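Local coordinates for teichoic acid biosynthesis protein F (Staphylococcus epidermidis, PDB 3L7I) that belongs to the proteins of teichoic acid biosynthesis and carries, in its modelled part, two Rossmann-like domains joined in a GT-B fold, at residues R529-L534 with S604-V609; K363-S368 with I372-Q377; N486-E491 with G653-Y658. All coordinates share one frame; numbering follows the deposited sequence.

Contact 1 (R529-L534 with S604-V609); sequences RTHLNL and SNYNDV
Tyr606, whose ring is what His531 and Leu532 touch, is held at its far end by a hydrogen bond between OH and Glu611 OE1. Its CG stands anti to the backbone N (chi1 -168°), which turns the ring toward the end of the helix carrying the other two residues; its opposite edge, CD1-CE1, faces the carbonyl oxygen of Asp608, in the ring plane. The CD2-CE2 side of the ring does the touching. His531 brings CD2 to within 3.6 Å of Tyr606 CE2, each carbon lying close to the plane of the other's ring. The result is a meeting of rims and not a stack: the planes are inclined at 57°, the ring centroids are 6.0 Å apart, and neither ring lies over the other. Leu532 comes across the tyrosine side chain at about a right angle, with one methyl, CD2, placed 3.8 Å from Tyr606 CD2. No hydrogen bond joins the two segments, which meet by apolar and aromatic contact near the surface.

Each segment lies at a helix end. Asn533 takes up positive phi and closes the helix with a Schellman motif, in which Leu534 N bonds to Arg529 O at 3.3 Å. On the other segment, Asp608 is the N-cap of the next helix, its OD2 accepting from Glu611 N. The residue capped there is thus the same one that holds the tyrosine hydroxyl.

In the fold, the end of helix 522-531 is laid against the loop that leaves 600-602, an outermost strand of the six-stranded parallel sheet. Leu532 also packs on Val603, Leu612 and Ile615, and Tyr606 on Leu612, so that helix 609-614 backs the contact.

Contact 2 (K363-S368 with I372-Q377); sequences KNYSDS and IYEYMQ
Tyr365 and Tyr373 stand at about a right angle to each other, and the hydroxyl end of the first is directed at the rim of the second. Tyr365 OH lies near the plane of the Tyr373 ring, 3.5 Å from CD2, while Tyr365 CE1 makes the apolar part of the contact, with Tyr373 CD2. That hydroxyl also donates to Glu374 OE2 over 2.6 Å. The carboxylate oxygen is met on its anti lone pair, the side turned away from OE1, and the carboxylate plane is inclined by 35° to the phenol ring. The Glu374 chain is extended beyond CG (chi2 -165°) and passes beside the hydroxyl, with CG 3.1 Å from Tyr365 OH, before the carboxylate turns OE2 to it.

The pairing belongs to a beta-alpha-beta unit of the Rossmann-like kind: strand 354-358, helix 367-379 and strand 384-389, with Tyr365 in the loop that leads from the first strand into the helix. Trp387, on the second strand, meets both tyrosine rings edge-to-face. The Tyr373 hydroxyl is hydrogen-bonded beyond the pair, to Pro398 O and Ala401 N. One face of its ring carries Gln377 CG, one helical turn on and displaced toward the rim. Nearer the start of the helix, Ile372 N bonds to Ser368 O at 3.0 Å, with an N-H...O angle of 164°, and Ile372 lays CG1 alongside the same carbonyl oxygen.

Contact 3 (N486-E491 with G653-Y658); sequences NRYSTE and GFYMNY
Tyr488 leaves the first turn of its helix with CB directed toward Tyr655 and Met656, and the whole contact can be read along its length. CG lies anti to the backbone N (chi1 159°), a setting that carries the ring outward from the helix. At the near end of the ring, CD2 has Asn486 OD1 at its edge, in the ring plane. This oxygen is itself occupied: it accepts from Ser489 N at 3.0 Å and from Ser489 OG, capping the helix. Further out, CE1 and CZ come up to Tyr655 CB, with CZ 3.8 Å from it, and Met656 CB lies more loosely beyond CE1. At the tip, Tyr488 OH is next to Tyr655 CB and stands 3.9 Å from Met656 N. Its polar partner is elsewhere, for the hydroxyl is hydrogen-bonded to Pro447 O.

Tyr655 thus offers the root of its side chain. The two tyrosine side chains cross at about a right angle, and the Tyr655 ring runs on past Tyr488 to pack on Ile492 and Ala496 of the same helix, its hydroxyl hydrogen-bonded to Asp454 OD2.

The contact bridges the two halves of the GT-B fold. Helix 487-496 follows strand 481-484 of the seven-stranded parallel sheet, whereas 653-658 belongs to the loop between strands 637-640 and 666-667 of the six-stranded one. Helix 688-698 closes in beside them, Phe698 meeting the Tyr488 ring edge-to-face and also touching Met656.

Overall arrangement
The three contacts illustrate how a two-domain GT-B fold is held within and between its halves. Contact 2 lies in the domain of the seven-stranded sheet, contact 1 in that of the six-stranded sheet, and contact 3 joins the two. Contacts 1 and 2 have centres 18 Å apart yet touch across the domain boundary, where Asn607 O packs 4.0 Å from Ser366 CB; nearby, Asp608 OD1 is hydrogen-bonded to Tyr371 OH. Contact 3 is remote from both, with nearest atoms about 12 Å from contact 2 and about 15 Å from contact 1. In GT-B proteins the cleft between the domains generally houses the active site.

Contact 1 (R529-L534 with S604-V609)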
loop_
_atom_site.group_PDB
_atom_site.type_symbol
_atom_site.label_atom_id
_atom_site.label_comp_id
_atom_site.label_asym_id
_atom_site.label_seq_id
_atom_site.Cartn_x
_atom_site.Cartn_y
_atom_site.Cartn_z
ATOM N N ARG A 529 -18.211 37.994 47.332
ATOM C CA ARG A 529 -17.319 38.596 48.304
ATOM C C ARG A 529 -16.914 37.617 49.391
ATOM O O ARG A 529 -15.736 37.508 49.712
ATOM C CB ARG A 529 -17.920 39.859 48.916
ATOM C CG ARG A 529 -17.881 41.058 48.005
ATOM C CD ARG A 529 -18.498 42.252 48.673
ATOM N NE ARG A 529 -17.790 42.601 49.905
ATOM C CZ ARG A 529 -16.807 43.503 49.968
ATOM N NH1 ARG A 529 -16.410 44.148 48.864
ATOM N NH2 ARG A 529 -16.225 43.765 51.132
ATOM N N THR A 530 -17.879 36.900 49.961
ATOM C CA THR A 530 -17.545 35.997 51.062
ATOM C C THR A 530 -16.855 34.736 50.552
ATOM O O THR A 530 -16.127 34.078 51.303
ATOM C CB THR A 530 -18.748 35.665 51.992
ATOM O OG1 THR A 530 -19.741 34.952 51.260
ATOM C CG2 THR A 530 -19.352 36.943 52.574
ATOM N N HIS A 531 -17.063 34.418 49.276
ATOM C CA HIS A 531 -16.346 33.318 48.657
ATOM C C HIS A 531 -14.845 33.612 48.626
ATOM O O HIS A 531 -14.039 32.736 48.934
ATOM C CB HIS A 531 -16.876 33.042 47.257
ATOM C CG HIS A 531 -16.168 31.922 46.555
ATOM N ND1 HIS A 531 -16.302 30.602 46.936
ATOM C CD2 HIS A 531 -15.315 31.928 45.501
ATOM C CE1 HIS A 531 -15.563 29.844 46.145
ATOM N NE2 HIS A 531 -14.956 30.622 45.266
ATOM N N LEU A 532 -14.474 34.844 48.274
ATOM C CA LEU A 532 -13.073 35.283 48.334
ATOM C C LEU A 532 -12.541 35.610 49.752
ATOM O O LEU A 532 -11.370 35.973 49.906
ATOM C CB LEU A 532 -12.846 36.481 47.414
ATOM C CG LEU A 532 -13.071 36.236 45.919
ATOM C CD1 LEU A 532 -13.324 37.538 45.169
ATOM C CD2 LEU A 532 -11.922 35.462 45.288
ATOM N N ASN A 533 -13.398 35.475 50.768
ATOM C CA ASN A 533 -13.042 35.755 52.166
ATOM C C ASN A 533 -12.569 37.174 52.413
ATOM O O ASN A 533 -11.659 37.424 53.202
ATOM C CB ASN A 533 -12.015 34.756 52.677
ATOM C CG ASN A 533 -12.428 33.324 52.404
ATOM O OD1 ASN A 533 -13.333 32.783 53.059
ATOM N ND2 ASN A 533 -11.775 32.697 51.416
ATOM N N LEU A 534 -13.215 38.104 51.732
ATOM C CA LEU A 534 -12.848 39.501 51.808
ATOM C C LEU A 534 -13.407 40.169 53.069
ATOM O O LEU A 534 -14.579 39.999 53.406
ATOM C CB LEU A 534 -13.345 40.221 50.556
ATOM C CG LEU A 534 -12.735 39.683 49.263
ATOM C CD1 LEU A 534 -13.303 40.375 48.039
ATOM C CD2 LEU A 534 -11.250 39.878 49.325
ATOM N N SER A 604 -5.991 34.953 40.564
ATOM C CA SER A 604 -5.599 34.643 39.185
ATOM C C SER A 604 -6.270 33.396 38.657
ATOM O O SER A 604 -6.410 33.228 37.450
ATOM C CB SER A 604 -4.091 34.433 39.095
ATOM O OG SER A 604 -3.385 35.533 39.629
ATOM N N ASN A 605 -6.673 32.516 39.562
ATOM C CA ASN A 605 -7.362 31.300 39.168
ATOM C C ASN A 605 -8.881 31.375 39.191
ATOM O O ASN A 605 -9.547 30.426 38.796
ATOM C CB ASN A 605 -6.891 30.133 40.024
ATOM C CG ASN A 605 -5.446 29.798 39.773
ATOM O OD1 ASN A 605 -4.996 29.747 38.613
ATOM N ND2 ASN A 605 -4.694 29.575 40.855
ATOM N N TYR A 606 -9.433 32.493 39.642
ATOM C CA TYR A 606 -10.876 32.593 39.832
ATOM C C TYR A 606 -11.617 32.306 38.520
ATOM O O TYR A 606 -11.259 32.848 37.487
ATOM C CB TYR A 606 -11.218 33.976 40.386
ATOM C CG TYR A 606 -12.631 34.118 40.881
ATOM C CD1 TYR A 606 -13.600 34.759 40.114
ATOM C CD2 TYR A 606 -12.998 33.613 42.120
ATOM C CE1 TYR A 606 -14.902 34.885 40.569
ATOM C CE2 TYR A 606 -14.296 33.725 42.584
ATOM C CZ TYR A 606 -15.245 34.362 41.808
ATOM O OH TYR A 606 -16.533 34.466 42.283
ATOM N N ASN A 607 -12.627 31.438 38.545
ATOM C CA ASN A 607 -13.286 30.994 37.306
ATOM C C ASN A 607 -13.801 32.148 36.458
ATOM O O ASN A 607 -13.688 32.142 35.238
ATOM C CB ASN A 607 -14.466 30.068 37.615
ATOM C CG ASN A 607 -14.167 29.081 38.741
ATOM O OD1 ASN A 607 -13.015 28.936 39.169
ATOM N ND2 ASN A 607 -15.210 28.391 39.224
ATOM N N ASP A 608 -14.355 33.154 37.123
ATOM C CA ASP A 608 -15.192 34.144 36.452
ATOM C C ASP A 608 -14.781 35.630 36.654
ATOM O O ASP A 608 -14.866 36.204 37.745
ATOM C CB ASP A 608 -16.654 33.899 36.843
ATOM C CG ASP A 608 -17.620 34.609 35.940
ATOM O OD1 ASP A 608 -18.508 33.927 35.381
ATOM O OD2 ASP A 608 -17.478 35.847 35.784
ATOM N N VAL A 609 -14.362 36.257 35.571
ATOM C CA VAL A 609 -13.731 37.544 35.686
ATOM C C VAL A 609 -14.749 38.682 35.806
ATOM O O VAL A 609 -14.430 39.768 36.335
ATOM C CB VAL A 609 -12.768 37.778 34.506
ATOM C CG1 VAL A 609 -13.533 38.242 33.292
ATOM C CG2 VAL A 609 -11.732 38.805 34.883
#

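Contact 2 (K363-S368 with I372-Q377)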
loop_
_atom_site.group_PDB
_atom_site.type_symbol
_atom_site.label_atom_id
_atom_site.label_comp_id
_atom_site.label_asym_id
_atom_site.label_seq_id
_atom_site.Cartn_x
_atom_site.Cartn_y
_atom_site.Cartn_z
ATOM N N LYS A 363 -10.148 25.279 27.847
ATOM C CA LYS A 363 -9.438 25.331 29.094
ATOM C C LYS A 363 -10.425 25.451 30.213
ATOM O O LYS A 363 -10.110 25.160 31.345
ATOM C CB LYS A 363 -8.432 26.479 29.129
ATOM C CG LYS A 363 -8.865 27.702 29.936
ATOM C CD LYS A 363 -7.663 28.562 30.375
ATOM C CE LYS A 363 -8.118 29.904 30.974
ATOM N NZ LYS A 363 -6.928 30.773 31.378
ATOM N N ASN A 364 -11.643 25.837 29.889
ATOM C CA ASN A 364 -12.532 26.384 30.890
ATOM C C ASN A 364 -13.967 26.138 30.631
ATOM O O ASN A 364 -14.379 25.934 29.497
ATOM C CB ASN A 364 -12.405 27.895 30.878
ATOM C CG ASN A 364 -11.494 28.383 31.925
ATOM O OD1 ASN A 364 -10.923 27.583 32.673
ATOM N ND2 ASN A 364 -11.338 29.696 32.016
ATOM N N TYR A 365 -14.743 26.215 31.696
ATOM C CA TYR A 365 -16.152 26.495 31.561
ATOM C C TYR A 365 -16.289 27.952 31.956
ATOM O O TYR A 365 -16.220 28.278 33.131
ATOM C CB TYR A 365 -16.974 25.596 32.471
ATOM C CG TYR A 365 -18.414 26.021 32.559
ATOM C CD1 TYR A 365 -19.283 25.842 31.483
ATOM C CD2 TYR A 365 -18.904 26.632 33.713
ATOM C CE1 TYR A 365 -20.606 26.253 31.556
ATOM C CE2 TYR A 365 -20.216 27.049 33.800
ATOM C CZ TYR A 365 -21.068 26.856 32.721
ATOM O OH TYR A 365 -22.387 27.260 32.831
ATOM N N SER A 366 -16.439 28.837 30.979
ATOM C CA SER A 366 -16.365 30.269 31.256
ATOM C C SER A 366 -16.764 31.158 30.079
ATOM O O SER A 366 -17.211 30.683 29.026
ATOM C CB SER A 366 -14.945 30.659 31.692
ATOM O OG SER A 366 -14.021 30.628 30.598
ATOM N N ASP A 367 -16.587 32.460 30.288
ATOM C CA ASP A 367 -16.777 33.479 29.261
ATOM C C ASP A 367 -18.146 33.454 28.621
ATOM O O ASP A 367 -19.097 32.931 29.173
ATOM C CB ASP A 367 -15.691 33.422 28.180
ATOM C CG ASP A 367 -15.369 34.813 27.606
ATOM O OD1 ASP A 367 -15.733 35.083 26.425
ATOM O OD2 ASP A 367 -14.777 35.647 28.349
ATOM N N SER A 368 -18.223 34.035 27.439
ATOM C CA SER A 368 -19.478 34.218 26.751
ATOM C C SER A 368 -20.184 32.914 26.376
ATOM O O SER A 368 -21.412 32.859 26.382
ATOM C CB SER A 368 -19.264 35.093 25.522
ATOM O OG SER A 368 -19.385 36.450 25.869
ATOM N N ILE A 372 -24.186 32.018 27.298
ATOM C CA ILE A 372 -25.096 31.593 26.250
ATOM C C ILE A 372 -25.726 30.290 26.725
ATOM O O ILE A 372 -26.945 30.119 26.651
ATOM C CB ILE A 372 -24.385 31.437 24.868
ATOM C CG1 ILE A 372 -23.936 32.808 24.347
ATOM C CG2 ILE A 372 -25.294 30.758 23.841
ATOM C CD1 ILE A 372 -23.067 32.746 23.082
ATOM N N TYR A 373 -24.890 29.408 27.271
ATOM C CA TYR A 373 -25.332 28.100 27.765
ATOM C C TYR A 373 -26.274 28.187 28.960
ATOM O O TYR A 373 -27.319 27.532 28.980
ATOM C CB TYR A 373 -24.143 27.212 28.126
ATOM C CG TYR A 373 -24.513 25.955 28.879
ATOM C CD1 TYR A 373 -25.208 24.929 28.257
ATOM C CD2 TYR A 373 -24.156 25.793 30.214
ATOM C CE1 TYR A 373 -25.543 23.767 28.939
ATOM C CE2 TYR A 373 -24.482 24.636 30.909
ATOM C CZ TYR A 373 -25.174 23.624 30.263
ATOM O OH TYR A 373 -25.495 22.475 30.944
ATOM N N GLU A 374 -25.923 28.991 29.955
ATOM C CA GLU A 374 -26.794 29.094 31.122
ATOM C C GLU A 374 -28.175 29.671 30.759
ATOM O O GLU A 374 -29.195 29.333 31.387
ATOM C CB GLU A 374 -26.103 29.862 32.253
ATOM C CG GLU A 374 -24.797 29.189 32.671
ATOM C CD GLU A 374 -24.236 29.678 33.998
ATOM O OE1 GLU A 374 -24.692 30.748 34.465
ATOM O OE2 GLU A 374 -23.339 28.991 34.562
ATOM N N TYR A 375 -28.216 30.522 29.739
ATOM C CA TYR A 375 -29.482 31.088 29.323
ATOM C C TYR A 375 -30.292 30.013 28.653
ATOM O O TYR A 375 -31.480 29.888 28.896
ATOM C CB TYR A 375 -29.295 32.251 28.358
ATOM C CG TYR A 375 -30.590 32.661 27.689
ATOM C CD1 TYR A 375 -31.406 33.649 28.244
ATOM C CD2 TYR A 375 -31.006 32.046 26.515
ATOM C CE1 TYR A 375 -32.594 34.018 27.640
ATOM C CE2 TYR A 375 -32.183 32.405 25.903
ATOM C CZ TYR A 375 -32.974 33.389 26.468
ATOM O OH TYR A 375 -34.145 33.730 25.838
ATOM N N MET A 376 -29.655 29.230 27.799
ATOM C CA MET A 376 -30.388 28.184 27.093
ATOM C C MET A 376 -30.869 27.059 28.015
ATOM O O MET A 376 -31.938 26.508 27.809
ATOM C CB MET A 376 -29.574 27.642 25.921
ATOM C CG MET A 376 -29.481 28.641 24.807
ATOM S SD MET A 376 -28.754 27.944 23.339
ATOM C CE MET A 376 -30.110 26.986 22.648
ATOM N N GLN A 377 -30.081 26.726 29.026
ATOM C CA GLN A 377 -30.509 25.782 30.039
ATOM C C GLN A 377 -31.868 26.172 30.653
ATOM O O GLN A 377 -32.748 25.327 30.845
ATOM C CB GLN A 377 -29.454 25.697 31.134
ATOM C CG GLN A 377 -28.316 24.782 30.783
ATOM C CD GLN A 377 -28.767 23.347 30.658
ATOM O OE1 GLN A 377 -29.083 22.698 31.662
ATOM N NE2 GLN A 377 -28.796 22.833 29.426
#

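Contact 3 (N486-E491 with G653-Y658)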
loop_
_atom_site.group_PDB
_atom_site.type_symbol
_atom_site.label_atom_id
_atom_site.label_comp_id
_atom_site.label_asym_id
_atom_site.label_seq_id
_atom_site.Cartn_x
_atom_site.Cartn_y
_atom_site.Cartn_z
ATOM N N ASN A 486 -19.103 46.810 19.863
ATOM C CA ASN A 486 -19.224 48.225 19.492
ATOM C C ASN A 486 -18.871 48.480 18.024
ATOM O O ASN A 486 -18.284 47.628 17.369
ATOM C CB ASN A 486 -18.348 49.095 20.406
ATOM C CG ASN A 486 -17.091 48.374 20.860
ATOM O OD1 ASN A 486 -16.142 48.191 20.093
ATOM N ND2 ASN A 486 -17.085 47.946 22.115
ATOM N N ARG A 487 -19.217 49.657 17.509
ATOM C CA ARG A 487 -18.954 49.962 16.108
ATOM C C ARG A 487 -17.471 49.920 15.797
ATOM O O ARG A 487 -17.067 49.471 14.732
ATOM C CB ARG A 487 -19.533 51.315 15.719
ATOM C CG ARG A 487 -19.514 51.534 14.226
ATOM C CD ARG A 487 -20.330 50.463 13.502
ATOM N NE ARG A 487 -21.544 51.016 12.895
ATOM C CZ ARG A 487 -22.790 50.802 13.321
ATOM N NH1 ARG A 487 -23.024 50.023 14.376
ATOM N NH2 ARG A 487 -23.813 51.370 12.677
ATOM N N TYR A 488 -16.674 50.398 16.743
ATOM C CA TYR A 488 -15.215 50.344 16.676
ATOM C C TYR A 488 -14.699 48.924 16.504
ATOM O O TYR A 488 -13.816 48.673 15.699
ATOM C CB TYR A 488 -14.667 50.976 17.943
ATOM C CG TYR A 488 -13.258 50.623 18.353
ATOM C CD1 TYR A 488 -12.193 51.445 18.021
ATOM C CD2 TYR A 488 -13.007 49.509 19.145
ATOM C CE1 TYR A 488 -10.913 51.141 18.424
ATOM C CE2 TYR A 488 -11.732 49.198 19.552
ATOM C CZ TYR A 488 -10.691 50.019 19.195
ATOM O OH TYR A 488 -9.414 49.712 19.608
ATOM N N SER A 489 -15.261 47.987 17.251
ATOM C CA SER A 489 -14.916 46.586 17.052
ATOM C C SER A 489 -15.405 46.064 15.702
ATOM O O SER A 489 -14.670 45.385 15.006
ATOM C CB SER A 489 -15.442 45.717 18.200
ATOM O OG SER A 489 -14.553 45.748 19.303
ATOM N N THR A 490 -16.642 46.374 15.335
ATOM C CA THR A 490 -17.140 45.999 14.022
ATOM C C THR A 490 -16.213 46.476 12.910
ATOM O O THR A 490 -15.881 45.718 12.014
ATOM C CB THR A 490 -18.533 46.585 13.731
ATOM O OG1 THR A 490 -19.471 46.151 14.724
ATOM C CG2 THR A 490 -19.011 46.149 12.347
ATOM N N GLU A 491 -15.804 47.737 12.958
ATOM C CA GLU A 491 -15.032 48.312 11.862
ATOM C C GLU A 491 -13.678 47.615 11.759
ATOM O O GLU A 491 -13.188 47.343 10.660
ATOM C CB GLU A 491 -14.867 49.819 12.054
ATOM C CG GLU A 491 -15.222 50.632 10.817
ATOM C CD GLU A 491 -16.738 50.785 10.601
ATOM O OE1 GLU A 491 -17.319 51.779 11.105
ATOM O OE2 GLU A 491 -17.345 49.926 9.912
ATOM N N GLY A 653 0.551 50.602 17.012
ATOM C CA GLY A 653 0.167 49.202 17.031
ATOM C C GLY A 653 -0.992 49.007 17.994
ATOM O O GLY A 653 -1.213 47.908 18.516
ATOM N N PHE A 654 -1.707 50.108 18.238
ATOM C CA PHE A 654 -2.953 50.145 18.991
ATOM C C PHE A 654 -3.981 50.792 18.082
ATOM O O PHE A 654 -3.652 51.690 17.314
ATOM C CB PHE A 654 -2.790 51.023 20.223
ATOM C CG PHE A 654 -2.157 50.327 21.399
ATOM C CD1 PHE A 654 -1.656 49.040 21.284
ATOM C CD2 PHE A 654 -2.040 50.981 22.618
ATOM C CE1 PHE A 654 -1.069 48.408 22.377
ATOM C CE2 PHE A 654 -1.452 50.366 23.700
ATOM C CZ PHE A 654 -0.968 49.071 23.579
ATOM N N TYR A 655 -5.229 50.350 18.162
ATOM C CA TYR A 655 -6.253 50.905 17.290
ATOM C C TYR A 655 -6.712 52.244 17.809
ATOM O O TYR A 655 -7.128 53.113 17.039
ATOM C CB TYR A 655 -7.457 49.990 17.184
ATOM C CG TYR A 655 -7.199 48.695 16.457
ATOM C CD1 TYR A 655 -7.004 48.667 15.080
ATOM C CD2 TYR A 655 -7.190 47.485 17.147
ATOM C CE1 TYR A 655 -6.793 47.478 14.420
ATOM C CE2 TYR A 655 -6.983 46.303 16.491
ATOM C CZ TYR A 655 -6.784 46.309 15.135
ATOM O OH TYR A 655 -6.575 45.109 14.518
ATOM N N MET A 656 -6.644 52.412 19.121
ATOM C CA MET A 656 -7.085 53.661 19.701
ATOM C C MET A 656 -5.928 54.570 20.087
ATOM O O MET A 656 -4.764 54.153 20.133
ATOM C CB MET A 656 -7.974 53.403 20.900
ATOM C CG MET A 656 -7.312 52.594 21.966
ATOM S SD MET A 656 -7.830 53.220 23.572
ATOM C CE MET A 656 -9.582 53.439 23.287
ATOM N N ASN A 657 -6.252 55.831 20.340
ATOM C CA ASN A 657 -5.233 56.766 20.756
ATOM C C ASN A 657 -5.050 56.738 22.270
ATOM O O ASN A 657 -5.658 57.515 23.006
ATOM C CB ASN A 657 -5.520 58.167 20.240
ATOM C CG ASN A 657 -4.293 59.040 20.282
ATOM O OD1 ASN A 657 -3.418 58.848 21.132
ATOM N ND2 ASN A 657 -4.207 59.998 19.361
ATOM N N TYR A 658 -4.201 55.812 22.706
ATOM C CA TYR A 658 -3.936 55.529 24.117
ATOM C C TYR A 658 -3.548 56.747 24.950
ATOM O O TYR A 658 -3.973 56.891 26.103
ATOM C CB TYR A 658 -2.797 54.526 24.203
ATOM C CG TYR A 658 -2.563 53.916 25.563
ATOM C CD1 TYR A 658 -3.160 52.718 25.910
ATOM C CD2 TYR A 658 -1.713 54.514 26.476
ATOM C CE1 TYR A 658 -2.938 52.136 27.134
ATOM C CE2 TYR A 658 -1.482 53.946 27.718
ATOM C CZ TYR A 658 -2.098 52.746 28.042
ATOM O OH TYR A 658 -1.877 52.155 29.274
#